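Local coordinates for pesticidal crystal protein CRY4AA (Bacillus thuringiensis, PDB 2C9K) that binds midgut epithelial cells of mosquito larvae and causes their colloid-osmotic lysis, probably by forming membrane pores, at residues A[501-513]-A[581-593]. Numbering follows the deposited sequence.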
ATOM      1  N   ASP A 501     -16.490   5.019   7.388  1.00 25.97           N
ATOM      2  CA  ASP A 501     -17.657   4.476   8.085  1.00 26.94           C
ATOM      3  C   ASP A 501     -18.713   5.560   7.862  1.00 27.03           C
ATOM      4  O   ASP A 501     -18.927   6.427   8.705  1.00 28.00           O
ATOM      5  CB  ASP A 501     -17.365   4.320   9.584  1.00 28.53           C
ATOM      6  CG  ASP A 501     -18.338   3.370  10.284  1.00 32.18           C
ATOM      7  OD1 ASP A 501     -19.557   3.433   9.989  1.00 33.00           O
ATOM      8  OD2 ASP A 501     -17.881   2.571  11.139  1.00 30.42           O
ATOM      9  N   PHE A 502     -19.350   5.503   6.699  1.00 27.14           N
ATOM     10  CA  PHE A 502     -20.348   6.477   6.275  1.00 27.42           C
ATOM     11  C   PHE A 502     -21.599   6.553   7.151  1.00 29.00           C
ATOM     12  O   PHE A 502     -22.491   5.711   7.047  1.00 31.23           O
ATOM     13  CB  PHE A 502     -20.732   6.168   4.826  1.00 25.29           C
ATOM     14  CG  PHE A 502     -21.458   7.277   4.124  1.00 25.47           C
ATOM     15  CD1 PHE A 502     -21.210   8.609   4.442  1.00 24.71           C
ATOM     16  CD2 PHE A 502     -22.357   6.991   3.096  1.00 25.85           C
ATOM     17  CE1 PHE A 502     -21.846   9.641   3.742  1.00 24.49           C
ATOM     18  CE2 PHE A 502     -22.996   8.016   2.391  1.00 24.82           C
ATOM     19  CZ  PHE A 502     -22.739   9.342   2.717  1.00 23.79           C
ATOM     20  N   LYS A 503     -21.663   7.570   8.007  1.00 29.17           N
ATOM     21  CA  LYS A 503     -22.820   7.767   8.884  1.00 30.32           C
ATOM     22  C   LYS A 503     -23.698   8.952   8.431  1.00 30.07           C
ATOM     23  O   LYS A 503     -24.929   8.854   8.402  1.00 29.60           O
ATOM     24  CB  LYS A 503     -22.350   7.991  10.329  1.00 31.53           C
ATOM     25  CG  LYS A 503     -22.580   6.817  11.276  1.00 32.01           C
ATOM     26  CD  LYS A 503     -21.896   5.554  10.784  1.00 35.55           C
ATOM     27  CE  LYS A 503     -22.156   4.358  11.700  1.00 36.70           C
ATOM     28  NZ  LYS A 503     -21.428   4.428  13.000  1.00 37.35           N
ATOM     29  N   ASP A 504     -23.061  10.063   8.073  1.00 28.54           N
ATOM     30  CA  ASP A 504     -23.782  11.252   7.642  1.00 29.39           C
ATOM     31  C   ASP A 504     -23.409  11.727   6.240  1.00 29.20           C
ATOM     32  O   ASP A 504     -24.116  11.469   5.262  1.00 29.02           O
ATOM     33  CB  ASP A 504     -23.544  12.396   8.636  1.00 31.03           C
ATOM     34  CG  ASP A 504     -22.108  12.443   9.151  1.00 33.43           C
ATOM     35  OD1 ASP A 504     -21.187  12.051   8.404  1.00 33.91           O
ATOM     36  OD2 ASP A 504     -21.897  12.886  10.302  1.00 33.29           O
ATOM     37  N   HIS A 505     -22.288  12.429   6.152  1.00 28.43           N
ATOM     38  CA  HIS A 505     -21.821  12.962   4.888  1.00 27.57           C
ATOM     39  C   HIS A 505     -20.296  12.973   4.830  1.00 27.15           C
ATOM     40  O   HIS A 505     -19.629  12.796   5.847  1.00 26.93           O
ATOM     41  CB  HIS A 505     -22.322  14.387   4.743  1.00 27.65           C
ATOM     42  CG  HIS A 505     -21.886  15.283   5.861  1.00 28.16           C
ATOM     43  ND1 HIS A 505     -22.406  15.190   7.134  1.00 28.86           N
ATOM     44  CD2 HIS A 505     -20.957  16.267   5.907  1.00 28.08           C
ATOM     45  CE1 HIS A 505     -21.817  16.078   7.915  1.00 27.60           C
ATOM     46  NE2 HIS A 505     -20.933  16.744   7.195  1.00 27.48           N
ATOM     47  N   PHE A 506     -19.760  13.175   3.630  1.00 26.29           N
ATOM     48  CA  PHE A 506     -18.319  13.275   3.409  1.00 25.10           C
ATOM     49  C   PHE A 506     -18.142  13.745   1.979  1.00 24.30           C
ATOM     50  O   PHE A 506     -18.930  13.377   1.115  1.00 24.03           O
ATOM     51  CB  PHE A 506     -17.598  11.934   3.677  1.00 24.45           C
ATOM     52  CG  PHE A 506     -17.752  10.893   2.591  1.00 23.94           C
ATOM     53  CD1 PHE A 506     -16.954  10.926   1.451  1.00 24.22           C
ATOM     54  CD2 PHE A 506     -18.657   9.842   2.740  1.00 23.34           C
ATOM     55  CE1 PHE A 506     -17.053   9.921   0.479  1.00 24.35           C
ATOM     56  CE2 PHE A 506     -18.766   8.834   1.777  1.00 21.62           C
ATOM     57  CZ  PHE A 506     -17.964   8.873   0.648  1.00 23.93           C
ATOM     58  N   LYS A 507     -17.138  14.588   1.738  1.00 23.68           N
ATOM     59  CA  LYS A 507     -16.899  15.108   0.393  1.00 22.43           C
ATOM     60  C   LYS A 507     -15.481  14.952  -0.133  1.00 22.97           C
ATOM     61  O   LYS A 507     -14.506  15.296   0.530  1.00 24.91           O
ATOM     62  CB  LYS A 507     -17.286  16.581   0.321  1.00 21.19           C
ATOM     63  CG  LYS A 507     -17.012  17.235  -1.030  1.00 20.09           C
ATOM     64  CD  LYS A 507     -15.744  18.070  -1.005  1.00 17.00           C
ATOM     65  CE  LYS A 507     -15.900  19.254  -0.092  1.00 17.17           C
ATOM     66  NZ  LYS A 507     -14.580  19.826   0.255  1.00 20.49           N
ATOM     67  N   ILE A 508     -15.371  14.422  -1.338  1.00 22.61           N
ATOM     68  CA  ILE A 508     -14.078  14.258  -1.963  1.00 22.85           C
ATOM     69  C   ILE A 508     -14.113  15.202  -3.168  1.00 24.41           C
ATOM     70  O   ILE A 508     -15.148  15.325  -3.840  1.00 25.82           O
ATOM     71  CB  ILE A 508     -13.849  12.771  -2.372  1.00 22.48           C
ATOM     72  CG1 ILE A 508     -13.206  12.675  -3.748  1.00 22.57           C
ATOM     73  CG2 ILE A 508     -15.148  12.018  -2.356  1.00 25.72           C
ATOM     74  CD1 ILE A 508     -11.758  13.007  -3.755  1.00 23.53           C
ATOM     75  N   THR A 509     -13.001  15.898  -3.409  1.00 23.16           N
ATOM     76  CA  THR A 509     -12.896  16.835  -4.525  1.00 21.65           C
ATOM     77  C   THR A 509     -12.047  16.249  -5.653  1.00 20.21           C
ATOM     78  O   THR A 509     -10.948  15.757  -5.417  1.00 18.41           O
ATOM     79  CB  THR A 509     -12.262  18.150  -4.063  1.00 22.67           C
ATOM     80  OG1 THR A 509     -12.949  18.618  -2.900  1.00 24.87           O
ATOM     81  CG2 THR A 509     -12.363  19.204  -5.154  1.00 22.93           C
ATOM     82  N   CYS A 510     -12.554  16.310  -6.878  1.00 20.78           N
ATOM     83  CA  CYS A 510     -11.829  15.763  -8.027  1.00 22.53           C
ATOM     84  C   CYS A 510     -11.585  16.795  -9.111  1.00 22.68           C
ATOM     85  O   CYS A 510     -12.347  17.747  -9.261  1.00 23.32           O
ATOM     86  CB  CYS A 510     -12.600  14.596  -8.638  1.00 21.22           C
ATOM     87  SG  CYS A 510     -13.059  13.338  -7.452  1.00 26.24           S
ATOM     88  N   GLN A 511     -10.513  16.595  -9.865  1.00 23.08           N
ATOM     89  CA  GLN A 511     -10.163  17.486 -10.956  1.00 25.17           C
ATOM     90  C   GLN A 511     -10.261  16.642 -12.219  1.00 25.00           C
ATOM     91  O   GLN A 511      -9.586  15.621 -12.339  1.00 24.31           O
ATOM     92  CB  GLN A 511      -8.740  18.004 -10.770  1.00 29.36           C
ATOM     93  CG  GLN A 511      -8.355  19.130 -11.722  1.00 36.15           C
ATOM     94  CD  GLN A 511      -6.952  19.672 -11.461  1.00 38.55           C
ATOM     95  OE1 GLN A 511      -6.635  20.106 -10.350  1.00 40.94           O
ATOM     96  NE2 GLN A 511      -6.111  19.653 -12.489  1.00 38.61           N
ATOM     97  N   HIS A 512     -11.115  17.052 -13.153  1.00 23.90           N
ATOM     98  CA  HIS A 512     -11.285  16.290 -14.378  1.00 23.23           C
ATOM     99  C   HIS A 512     -10.096  16.477 -15.314  1.00 24.49           C
ATOM    100  O   HIS A 512      -9.313  17.418 -15.156  1.00 24.90           O
ATOM    101  CB  HIS A 512     -12.570  16.711 -15.096  1.00 19.98           C
ATOM    102  CG  HIS A 512     -13.023  15.734 -16.134  1.00 19.96           C
ATOM    103  ND1 HIS A 512     -13.481  16.119 -17.377  1.00 21.45           N
ATOM    104  CD2 HIS A 512     -13.081  14.381 -16.120  1.00 20.01           C
ATOM    105  CE1 HIS A 512     -13.798  15.049 -18.081  1.00 19.61           C
ATOM    106  NE2 HIS A 512     -13.565  13.981 -17.341  1.00 19.96           N
ATOM    107  N   SER A 513      -9.961  15.570 -16.282  1.00 25.12           N
ATOM    108  CA  SER A 513      -8.885  15.646 -17.267  1.00 25.78           C
ATOM    109  C   SER A 513      -9.146  16.810 -18.213  1.00 26.39           C
ATOM    110  O   SER A 513     -10.174  17.485 -18.114  1.00 26.59           O
ATOM    111  CB  SER A 513      -8.814  14.359 -18.071  1.00 26.00           C
ATOM    112  OG  SER A 513      -8.630  13.259 -17.209  1.00 30.49           O
ATOM    113  N   PRO A 581     -13.536  19.925 -19.478  1.00 19.05           N
ATOM    114  CA  PRO A 581     -12.085  19.862 -19.299  1.00 20.33           C
ATOM    115  C   PRO A 581     -11.581  20.602 -18.077  1.00 20.88           C
ATOM    116  O   PRO A 581     -11.928  21.757 -17.860  1.00 21.76           O
ATOM    117  CB  PRO A 581     -11.556  20.474 -20.591  1.00 20.27           C
ATOM    118  CG  PRO A 581     -12.606  20.084 -21.592  1.00 18.99           C
ATOM    119  CD  PRO A 581     -13.868  20.393 -20.835  1.00 19.13           C
ATOM    120  N   ASN A 582     -10.763  19.925 -17.281  1.00 22.46           N
ATOM    121  CA  ASN A 582     -10.174  20.514 -16.081  1.00 24.86           C
ATOM    122  C   ASN A 582     -11.184  21.082 -15.097  1.00 25.31           C
ATOM    123  O   ASN A 582     -10.859  21.985 -14.332  1.00 27.32           O
ATOM    124  CB  ASN A 582      -9.207  21.620 -16.487  1.00 23.87           C
ATOM    125  CG  ASN A 582      -8.589  21.360 -17.828  1.00 25.57           C
ATOM    126  OD1 ASN A 582      -7.996  20.311 -18.050  1.00 27.29           O
ATOM    127  ND2 ASN A 582      -8.736  22.308 -18.740  1.00 26.30           N
ATOM    128  N   GLN A 583     -12.402  20.555 -15.107  1.00 24.41           N
ATOM    129  CA  GLN A 583     -13.433  21.039 -14.206  1.00 23.59           C
ATOM    130  C   GLN A 583     -13.208  20.571 -12.777  1.00 23.21           C
ATOM    131  O   GLN A 583     -13.011  19.381 -12.535  1.00 25.15           O
ATOM    132  CB  GLN A 583     -14.804  20.575 -14.696  1.00 23.65           C
ATOM    133  CG  GLN A 583     -15.907  20.694 -13.665  1.00 24.80           C
ATOM    134  CD  GLN A 583     -17.273  20.362 -14.230  1.00 26.13           C
ATOM    135  OE1 GLN A 583     -17.404  19.540 -15.136  1.00 27.98           O
ATOM    136  NE2 GLN A 583     -18.304  20.988 -13.684  1.00 27.26           N
ATOM    137  N   ASN A 584     -13.224  21.505 -11.831  1.00 22.61           N
ATOM    138  CA  ASN A 584     -13.053  21.140 -10.427  1.00 22.87           C
ATOM    139  C   ASN A 584     -14.408  20.570  -9.984  1.00 22.45           C
ATOM    140  O   ASN A 584     -15.448  21.203 -10.152  1.00 21.12           O
ATOM    141  CB  ASN A 584     -12.677  22.362  -9.588  1.00 24.70           C
ATOM    142  CG  ASN A 584     -12.227  21.991  -8.185  1.00 27.94           C
ATOM    143  OD1 ASN A 584     -11.178  21.375  -8.000  1.00 28.95           O
ATOM    144  ND2 ASN A 584     -13.023  22.367  -7.187  1.00 29.49           N
ATOM    145  N   ILE A 585     -14.393  19.366  -9.431  1.00 22.05           N
ATOM    146  CA  ILE A 585     -15.626  18.707  -9.034  1.00 22.45           C
ATOM    147  C   ILE A 585     -15.750  18.467  -7.544  1.00 22.03           C
ATOM    148  O   ILE A 585     -14.790  18.072  -6.896  1.00 24.13           O
ATOM    149  CB  ILE A 585     -15.740  17.349  -9.738  1.00 23.00           C
ATOM    150  CG1 ILE A 585     -15.518  17.531 -11.246  1.00 23.28           C
ATOM    151  CG2 ILE A 585     -17.087  16.726  -9.448  1.00 21.87           C
ATOM    152  CD1 ILE A 585     -15.275  16.235 -11.985  1.00 20.81           C
ATOM    153  N   SER A 586     -16.942  18.709  -7.011  1.00 21.64           N
ATOM    154  CA  SER A 586     -17.226  18.476  -5.598  1.00 22.37           C
ATOM    155  C   SER A 586     -18.123  17.249  -5.504  1.00 21.38           C
ATOM    156  O   SER A 586     -19.204  17.215  -6.088  1.00 20.84           O
ATOM    157  CB  SER A 586     -17.947  19.670  -4.974  1.00 23.70           C
ATOM    158  OG  SER A 586     -17.130  20.817  -4.992  1.00 26.72           O
ATOM    159  N   LEU A 587     -17.659  16.236  -4.786  1.00 20.20           N
ATOM    160  CA  LEU A 587     -18.421  15.016  -4.627  1.00 19.85           C
ATOM    161  C   LEU A 587     -18.922  14.932  -3.185  1.00 19.39           C
ATOM    162  O   LEU A 587     -18.241  14.419  -2.290  1.00 17.04           O
ATOM    163  CB  LEU A 587     -17.547  13.807  -4.987  1.00 21.75           C
ATOM    164  CG  LEU A 587     -17.877  13.029  -6.274  1.00 23.34           C
ATOM    165  CD1 LEU A 587     -17.872  13.944  -7.481  1.00 20.57           C
ATOM    166  CD2 LEU A 587     -16.863  11.910  -6.465  1.00 24.52           C
ATOM    167  N   VAL A 588     -20.122  15.459  -2.967  1.00 18.78           N
ATOM    168  CA  VAL A 588     -20.710  15.456  -1.637  1.00 18.10           C
ATOM    169  C   VAL A 588     -21.613  14.254  -1.451  1.00 16.91           C
ATOM    170  O   VAL A 588     -22.638  14.141  -2.107  1.00 16.41           O
ATOM    171  CB  VAL A 588     -21.548  16.717  -1.387  1.00 17.82           C
ATOM    172  CG1 VAL A 588     -21.820  16.862   0.093  1.00 15.83           C
ATOM    173  CG2 VAL A 588     -20.833  17.937  -1.925  1.00 19.04           C
ATOM    174  N   PHE A 589     -21.215  13.362  -0.551  1.00 17.83           N
ATOM    175  CA  PHE A 589     -21.980  12.165  -0.244  1.00 18.75           C
ATOM    176  C   PHE A 589     -22.761  12.348   1.051  1.00 20.49           C
ATOM    177  O   PHE A 589     -22.208  12.766   2.071  1.00 19.89           O
ATOM    178  CB  PHE A 589     -21.058  10.944  -0.084  1.00 19.13           C
ATOM    179  CG  PHE A 589     -20.496  10.422  -1.373  1.00 20.04           C
ATOM    180  CD1 PHE A 589     -19.337  10.963  -1.917  1.00 19.49           C
ATOM    181  CD2 PHE A 589     -21.148   9.408  -2.064  1.00 20.52           C
ATOM    182  CE1 PHE A 589     -18.838  10.503  -3.131  1.00 20.70           C
ATOM    183  CE2 PHE A 589     -20.654   8.942  -3.284  1.00 22.11           C
ATOM    184  CZ  PHE A 589     -19.498   9.494  -3.817  1.00 21.70           C
ATOM    185  N   ASN A 590     -24.052  12.032   1.005  1.00 23.29           N
ATOM    186  CA  ASN A 590     -24.918  12.121   2.181  1.00 23.42           C
ATOM    187  C   ASN A 590     -25.666  10.818   2.385  1.00 24.41           C
ATOM    188  O   ASN A 590     -25.966  10.098   1.429  1.00 23.95           O
ATOM    189  CB  ASN A 590     -25.953  13.235   2.029  1.00 22.02           C
ATOM    190  CG  ASN A 590     -25.471  14.561   2.566  1.00 23.32           C
ATOM    191  OD1 ASN A 590     -25.195  15.486   1.804  1.00 26.48           O
ATOM    192  ND2 ASN A 590     -25.366  14.666   3.889  1.00 22.13           N
ATOM    193  N   ARG A 591     -25.953  10.515   3.644  1.00 25.74           N
ATOM    194  CA  ARG A 591     -26.718   9.327   3.992  1.00 26.71           C
ATOM    195  C   ARG A 591     -28.031   9.845   4.576  1.00 26.85           C
ATOM    196  O   ARG A 591     -28.017  10.634   5.516  1.00 27.72           O
ATOM    197  CB  ARG A 591     -25.969   8.485   5.020  1.00 26.63           C
ATOM    198  CG  ARG A 591     -26.740   7.263   5.421  1.00 26.33           C
ATOM    199  CD  ARG A 591     -25.885   6.220   6.082  1.00 25.30           C
ATOM    200  NE  ARG A 591     -26.729   5.120   6.523  1.00 24.83           N
ATOM    201  CZ  ARG A 591     -26.289   4.058   7.178  1.00 24.97           C
ATOM    202  NH1 ARG A 591     -25.002   3.950   7.468  1.00 26.19           N
ATOM    203  NH2 ARG A 591     -27.141   3.111   7.550  1.00 25.22           N
ATOM    204  N   SER A 592     -29.158   9.415   4.023  0.50 27.23           N
ATOM    205  CA  SER A 592     -30.446   9.902   4.503  0.50 29.13           C
ATOM    206  C   SER A 592     -31.304   8.899   5.260  0.50 30.61           C
ATOM    207  O   SER A 592     -32.205   9.289   5.996  0.50 30.10           O
ATOM    208  CB  SER A 592     -31.243  10.451   3.330  0.50 29.26           C
ATOM    209  OG  SER A 592     -31.367   9.467   2.326  1.00 30.94           O
ATOM    210  N   ASP A 593     -31.033   7.612   5.077  1.00 33.28           N
ATOM    211  CA  ASP A 593     -31.807   6.572   5.751  1.00 35.07           C
ATOM    212  C   ASP A 593     -31.780   6.750   7.267  1.00 35.16           C
ATOM    213  O   ASP A 593     -30.942   7.470   7.795  1.00 36.54           O
ATOM    214  CB  ASP A 593     -31.275   5.179   5.386  1.00 35.75           C
ATOM    215  CG  ASP A 593     -29.858   4.949   5.866  1.00 37.47           C
ATOM    216  OD1 ASP A 593     -28.924   5.522   5.269  1.00 37.78           O
ATOM    217  OD2 ASP A 593     -29.679   4.195   6.846  1.00 38.93           O
TER
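R591 reaches back across the strand pair to the loop 502-504 that leads into strand 505-511. Its CB lies over one face of the F502 ring, a CH-pi contact 4.2 Å from the ring centroid, while CE2 of F506 covers the opposite face. CG, set anti to the backbone N (chi1 179°), starts an extended chain that runs past K503 O, and CD passes close to both F502 O and K503 O. NE turns to the carboxylate of D593, and R591 NH2 joins that salt bridge 2.8 Å from D593 OD2, on its syn lone pair; NH2 also bonds T598 O. R591 NH1 donates a hydrogen bond to F502 O, 3.1 Å away and in the guanidinium plane; with the D593 and T598 bonds this limits rotation of the flat group.

From this end, strands 505-511 and 584-591 run antiparallel as neighbours in one sheet of the third, C-terminal domain of the active toxin fragment, a beta-sandwich. Hydrogen-bonded pairs (F506 with F589, I508 with L587, C510 with I585) alternate with non-hydrogen-bonded ones. The side chains of these six residues share the buried face, L587 and F589 against strand 600-609, I508 and C510 against I474 of strand 471-475.

On that face F589 puts CB over the F506 ring, 3.8 Å from its centroid. The two ring planes differ by 12° but are slid apart and barely overlap. I508 CG2 approaches the edge of the F589 ring, and L587 CD2 meets C510 SG at 4.2 Å. On the opposite face, T509 CG2 lies 3.2 Å from I585 O and also near N584 OD1, while T509 OG1 is hydrogen-bonded to N480 ND2.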